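Local coordinates for 2-dehydropantoate 2-reductase (Enterococcus faecium, PDB 3WFI), which acts as an NAD(H)-dependent D-mandelate dehydrogenase of the ketopantoate reductase family, interconverting D-2-hydroxy acids and their 2-keto acids, at residues G125-T130 with G145-Q150; P118-Y123 with D154-A159. All blocks are in the same frame, centred on the assembly; numbering follows the deposited sequence.

Interaction 1 of 2, residues G125-T130 with G145-Q150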
loop_
_atom_site.group_PDB
_atom_site.type_symbol
_atom_site.label_atom_id
_atom_site.label_comp_id
_atom_site.label_asym_id
_atom_site.label_seq_id
_atom_site.Cartn_x
_atom_site.Cartn_y
_atom_site.Cartn_z
ATOM N N GLY B 125 4.038 -16.475 26.609
ATOM C CA GLY B 125 5.202 -17.339 26.586
ATOM C C GLY B 125 5.539 -17.984 25.252
ATOM O O GLY B 125 4.795 -17.886 24.278
ATOM N N ASN B 126 6.700 -18.620 25.231
ATOM C CA ASN B 126 7.171 -19.390 24.086
ATOM C C ASN B 126 7.428 -20.786 24.568
ATOM O O ASN B 126 7.897 -20.967 25.689
ATOM C CB ASN B 126 8.482 -18.806 23.526
ATOM C CG ASN B 126 8.303 -17.426 22.924
ATOM O OD1 ASN B 126 9.222 -16.612 22.919
ATOM N ND2 ASN B 126 7.112 -17.153 22.411
ATOM N N THR B 127 7.133 -21.775 23.734
ATOM C CA THR B 127 7.476 -23.156 24.053
ATOM C C THR B 127 8.456 -23.695 23.006
ATOM O O THR B 127 8.284 -23.456 21.814
ATOM C CB THR B 127 6.241 -24.077 24.163
ATOM O OG1 THR B 127 6.682 -25.439 24.290
ATOM C CG2 THR B 127 5.332 -23.954 22.940
ATOM N N MET B 128 9.488 -24.395 23.471
ATOM C CA MET B 128 10.492 -24.985 22.583
ATOM C C MET B 128 10.398 -26.512 22.546
ATOM O O MET B 128 11.250 -27.180 21.961
ATOM C CB MET B 128 11.904 -24.517 22.976
ATOM C CG MET B 128 12.325 -23.231 22.261
ATOM S SD MET B 128 12.313 -21.660 23.164
ATOM C CE MET B 128 10.892 -21.744 24.242
ATOM N N TRP B 129 9.344 -27.056 23.151
ATOM C CA TRP B 129 9.030 -28.479 23.047
ATOM C C TRP B 129 8.593 -28.827 21.633
ATOM O O TRP B 129 8.156 -27.953 20.900
ATOM C CB TRP B 129 7.904 -28.841 24.032
ATOM C CG TRP B 129 8.349 -28.800 25.443
ATOM C CD1 TRP B 129 8.210 -27.759 26.325
ATOM C CD2 TRP B 129 9.029 -29.839 26.146
ATOM N NE1 TRP B 129 8.764 -28.098 27.536
ATOM C CE2 TRP B 129 9.272 -29.370 27.453
ATOM C CE3 TRP B 129 9.470 -31.123 25.795
ATOM C CZ2 TRP B 129 9.926 -30.145 28.417
ATOM C CZ3 TRP B 129 10.111 -31.894 26.753
ATOM C CH2 TRP B 129 10.334 -31.401 28.049
ATOM N N THR B 130 8.704 -30.104 21.264
ATOM C CA THR B 130 8.102 -30.589 20.030
ATOM C C THR B 130 7.028 -31.631 20.345
ATOM O O THR B 130 6.976 -32.187 21.440
ATOM C CB THR B 130 9.160 -31.173 19.057
ATOM O OG1 THR B 130 9.813 -32.286 19.666
ATOM C CG2 THR B 130 10.197 -30.125 18.704
ATOM N N GLY B 145 12.872 -30.042 25.722
ATOM C CA GLY B 145 12.294 -28.747 25.415
ATOM C C GLY B 145 12.310 -27.821 26.615
ATOM O O GLY B 145 12.934 -28.116 27.631
ATOM N N SER B 146 11.624 -26.696 26.479
ATOM C CA SER B 146 11.517 -25.710 27.556
ATOM C C SER B 146 10.382 -24.722 27.292
ATOM O O SER B 146 9.806 -24.685 26.205
ATOM C CB SER B 146 12.822 -24.925 27.684
ATOM O OG SER B 146 12.999 -24.079 26.560
ATOM N N VAL B 147 10.075 -23.932 28.315
ATOM C CA VAL B 147 9.083 -22.877 28.221
ATOM C C VAL B 147 9.646 -21.628 28.877
ATOM O O VAL B 147 10.270 -21.698 29.941
ATOM C CB VAL B 147 7.755 -23.271 28.924
ATOM C CG1 VAL B 147 6.747 -22.134 28.855
ATOM C CG2 VAL B 147 7.180 -24.548 28.315
ATOM N N GLU B 148 9.417 -20.487 28.241
ATOM C CA GLU B 148 9.755 -19.192 28.808
ATOM C C GLU B 148 8.489 -18.355 28.801
ATOM O O GLU B 148 7.750 -18.368 27.814
ATOM C CB GLU B 148 10.851 -18.480 28.009
ATOM C CG GLU B 148 12.171 -19.248 27.981
ATOM C CD GLU B 148 13.306 -18.452 27.365
ATOM O OE1 GLU B 148 13.035 -17.443 26.683
ATOM O OE2 GLU B 148 14.474 -18.847 27.565
ATOM N N LEU B 149 8.234 -17.646 29.900
ATOM C CA LEU B 149 6.978 -16.902 30.040
ATOM C C LEU B 149 7.132 -15.632 30.849
ATOM O O LEU B 149 8.065 -15.495 31.647
ATOM C CB LEU B 149 5.874 -17.801 30.636
ATOM C CG LEU B 149 6.020 -18.312 32.079
ATOM C CD1 LEU B 149 5.569 -17.265 33.094
ATOM C CD2 LEU B 149 5.223 -19.591 32.284
ATOM N N GLN B 150 6.206 -14.703 30.623
ATOM C CA GLN B 150 6.246 -13.389 31.232
ATOM C C GLN B 150 4.851 -12.892 31.593
ATOM O O GLN B 150 3.892 -13.132 30.868
ATOM C CB GLN B 150 6.882 -12.395 30.262
ATOM C CG GLN B 150 7.152 -11.033 30.887
ATOM C CD GLN B 150 7.969 -10.120 30.000
ATOM O OE1 GLN B 150 8.219 -10.422 28.830
ATOM N NE2 GLN B 150 8.424 -9.002 30.572
#
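Trp129 lays its indole flat over the backbone of Gly145 and Ser146. Gly145 CA stands over the six-membered ring, 3.6 Å from its centroid and 16° off the normal, a CH-pi contact; having no side chain, the glycine lets the ring settle this low. Ser146 N sits above the same face but nearer the rim, 3.4 Å from Trp129 NE1. Both are donors, so they meet in van der Waals contact without a hydrogen bond, and NE1 instead gives its hydrogen to Leu172 O. Turning CG anti to the carbonyl carbon (chi1 -70°) drops the ring across the residues leading into strand 147-150, where Val147 CG2 meets its edge, in plane, 3.9 Å from Trp129 CD1. Thr127 OG1 lies at the edge too and takes a weak bond from Trp129 N.

The contact continues into an antiparallel pair of neighbouring strands in the Rossmann-type sheet of the nucleotide-binding domain. Asn126 and Glu148 form the hydrogen-bonded pair, with Asn126 N to Glu148 O at 2.8 Å and Glu148 N to Asn126 O at 3.0 Å. Past the end of strand 125-127 the bonding continues: Met128 N reaches Ser146 O at 2.8 Å, almost straight at 177°. Thr127 and Val147 face helix 10-21, touching Phe15. Met128, just beyond the strand, bends its chain on the side where Asn126 and Glu148 point, so that CE comes 3.9 Å from Ser146 OG.

Interaction 2 of 2, residues P118-Y123 with D154-A159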
loop_
_atom_site.group_PDB
_atom_site.type_symbol
_atom_site.label_atom_id
_atom_site.label_comp_id
_atom_site.label_asym_id
_atom_site.label_seq_id
_atom_site.Cartn_x
_atom_site.Cartn_y
_atom_site.Cartn_z
ATOM N N PRO B 118 -8.832 -9.819 33.167
ATOM C CA PRO B 118 -8.013 -8.606 33.276
ATOM C C PRO B 118 -6.542 -8.851 32.921
ATOM O O PRO B 118 -6.043 -9.965 33.060
ATOM C CB PRO B 118 -8.142 -8.219 34.746
ATOM C CG PRO B 118 -8.534 -9.472 35.445
ATOM C CD PRO B 118 -9.378 -10.231 34.468
ATOM N N MET B 119 -5.880 -7.793 32.477
ATOM C CA MET B 119 -4.489 -7.820 32.072
ATOM C C MET B 119 -3.573 -8.419 33.141
ATOM O O MET B 119 -2.631 -9.143 32.814
ATOM C CB MET B 119 -4.039 -6.386 31.733
ATOM C CG MET B 119 -2.759 -6.289 30.925
ATOM S SD MET B 119 -2.821 -7.194 29.370
ATOM C CE MET B 119 -4.130 -6.375 28.456
ATOM N N GLU B 120 -3.867 -8.137 34.411
ATOM C CA GLU B 120 -3.073 -8.637 35.539
ATOM C C GLU B 120 -3.015 -10.172 35.593
ATOM O O GLU B 120 -2.101 -10.745 36.187
ATOM C CB GLU B 120 -3.539 -8.031 36.885
ATOM C CG GLU B 120 -4.607 -8.816 37.641
ATOM C CD GLU B 120 -5.068 -8.178 38.955
ATOM O OE1 GLU B 120 -5.778 -7.151 38.910
ATOM O OE2 GLU B 120 -4.762 -8.724 40.035
ATOM N N ASN B 121 -3.982 -10.828 34.959
ATOM C CA ASN B 121 -4.040 -12.291 34.950
ATOM C C ASN B 121 -3.585 -12.924 33.630
ATOM O O ASN B 121 -3.792 -14.128 33.419
ATOM C CB ASN B 121 -5.466 -12.756 35.260
ATOM C CG ASN B 121 -5.866 -12.556 36.722
ATOM O OD1 ASN B 121 -7.059 -12.539 37.054
ATOM N ND2 ASN B 121 -4.885 -12.451 37.603
ATOM N N ILE B 122 -2.966 -12.129 32.759
ATOM C CA ILE B 122 -2.526 -12.636 31.445
ATOM C C ILE B 122 -1.010 -12.797 31.421
ATOM O O ILE B 122 -0.259 -11.910 31.871
ATOM C CB ILE B 122 -2.978 -11.738 30.276
ATOM C CG1 ILE B 122 -4.495 -11.573 30.290
ATOM C CG2 ILE B 122 -2.561 -12.349 28.939
ATOM C CD1 ILE B 122 -5.034 -10.604 29.256
ATOM N N TYR B 123 -0.573 -13.938 30.885
ATOM C CA TYR B 123 0.836 -14.261 30.777
ATOM C C TYR B 123 1.119 -14.693 29.337
ATOM O O TYR B 123 0.269 -15.289 28.679
ATOM C CB TYR B 123 1.232 -15.360 31.774
ATOM C CG TYR B 123 0.938 -14.998 33.217
ATOM C CD1 TYR B 123 1.920 -14.446 34.028
ATOM C CD2 TYR B 123 -0.339 -15.174 33.751
ATOM C CE1 TYR B 123 1.651 -14.090 35.332
ATOM C CE2 TYR B 123 -0.629 -14.821 35.055
ATOM C CZ TYR B 123 0.376 -14.289 35.845
ATOM O OH TYR B 123 0.105 -13.924 37.126
ATOM N N ASP B 154 1.424 -5.312 35.576
ATOM C CA ASP B 154 2.428 -4.701 36.445
ATOM C C ASP B 154 2.435 -5.414 37.774
ATOM O O ASP B 154 1.375 -5.732 38.307
ATOM C CB ASP B 154 2.085 -3.222 36.713
ATOM C CG ASP B 154 2.208 -2.336 35.484
ATOM O OD1 ASP B 154 2.970 -2.638 34.535
ATOM O OD2 ASP B 154 1.556 -1.280 35.489
ATOM N N GLY B 155 3.624 -5.687 38.297
ATOM C CA GLY B 155 3.766 -6.269 39.623
ATOM C C GLY B 155 3.437 -7.749 39.745
ATOM O O GLY B 155 3.370 -8.269 40.860
ATOM N N LYS B 156 3.273 -8.438 38.616
ATOM C CA LYS B 156 2.929 -9.848 38.628
ATOM C C LYS B 156 4.122 -10.759 38.289
ATOM O O LYS B 156 3.926 -11.906 37.886
ATOM C CB LYS B 156 1.770 -10.117 37.666
ATOM C CG LYS B 156 0.514 -9.287 37.912
ATOM C CD LYS B 156 -0.057 -9.396 39.330
ATOM C CE LYS B 156 -0.536 -10.791 39.690
ATOM N NZ LYS B 156 -1.723 -11.229 38.900
ATOM N N GLU B 157 5.349 -10.269 38.485
ATOM C CA GLU B 157 6.553 -11.079 38.241
ATOM C C GLU B 157 6.613 -12.306 39.157
ATOM O O GLU B 157 6.934 -13.399 38.705
ATOM C CB GLU B 157 7.844 -10.250 38.412
ATOM C CG GLU B 157 8.169 -9.333 37.241
ATOM C CD GLU B 157 7.331 -8.062 37.192
ATOM O OE1 GLU B 157 6.775 -7.646 38.234
ATOM O OE2 GLU B 157 7.239 -7.469 36.092
ATOM N N ALA B 158 6.319 -12.114 40.441
ATOM C CA ALA B 158 6.304 -13.207 41.414
ATOM C C ALA B 158 5.280 -14.267 41.030
ATOM O O ALA B 158 5.580 -15.458 41.054
ATOM C CB ALA B 158 6.013 -12.674 42.815
ATOM N N ALA B 159 4.098 -13.824 40.619
ATOM C CA ALA B 159 3.069 -14.727 40.123
ATOM C C ALA B 159 3.520 -15.502 38.860
ATOM O O ALA B 159 3.232 -16.683 38.719
ATOM C CB ALA B 159 1.782 -13.964 39.859
#
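Lys156 reaches across to the turn before strand 122-127 and donates a hydrogen bond from its ammonium to a backbone carbonyl, with NZ 2.8 Å from Glu120 O. The chain coils to get there: chi1 to chi4 all lie near -60°, curling the methylenes round the oxygen until CG is 3.5 Å from Glu120 O. NZ approaches from above the carbonyl plane, 48° out of it, rather than along a lone pair.

The tight part lies on the sheet side, around the Tyr123 hydroxyl. Ala159 CB, in the first turn of helix 157-168, presses on Tyr123 OH at 3.2 Å, while the Lys156 side chain crosses that of Tyr123 at about a right angle. The ring stands up from the sheet toward the helix, where Ala160 and Leu163 also touch it, and the hydroxyl of the buried Tyr123 is hydrogen-bonded to Glu99. Asn121, also buried, brings ND2 to 3.6 Å from Lys156 NZ without a bond. This is strand-to-helix packing at one rim of the Rossmann-type domain.

The outer side is looser. Glu120 is exposed, and its extended chain leaves OE2 4.1 Å from Lys156 NZ, beyond a salt bridge. The hydrogen bonding across the segments is therefore a single charged donor on a neutral peptide oxygen, with the Glu120 carboxylate probably adding a weak electrostatic pull and little geometric constraint.

In the fold
Strand 122-127 serves both contacts: interaction 2 holds its beginning and the turn before it, interaction 1 its end. The partner segments follow each other too, since strand 147-151 leads through a short loop into helix 157-168. The two centres are 18 Å apart, yet the contacts touch where Gln150 O packs 3.6 Å from Tyr123 CB. They differ in their distance from the coenzyme. Interaction 1 borders the NAD(+) site, which is not occupied in this chain: at their nearest atoms, the Asn126 side chain is about 3 Å from that of Asn105 and the Trp129 side chain about 4 Å from that of Met11, both NAD(+)-binding residues. Interaction 2 lies away from that site.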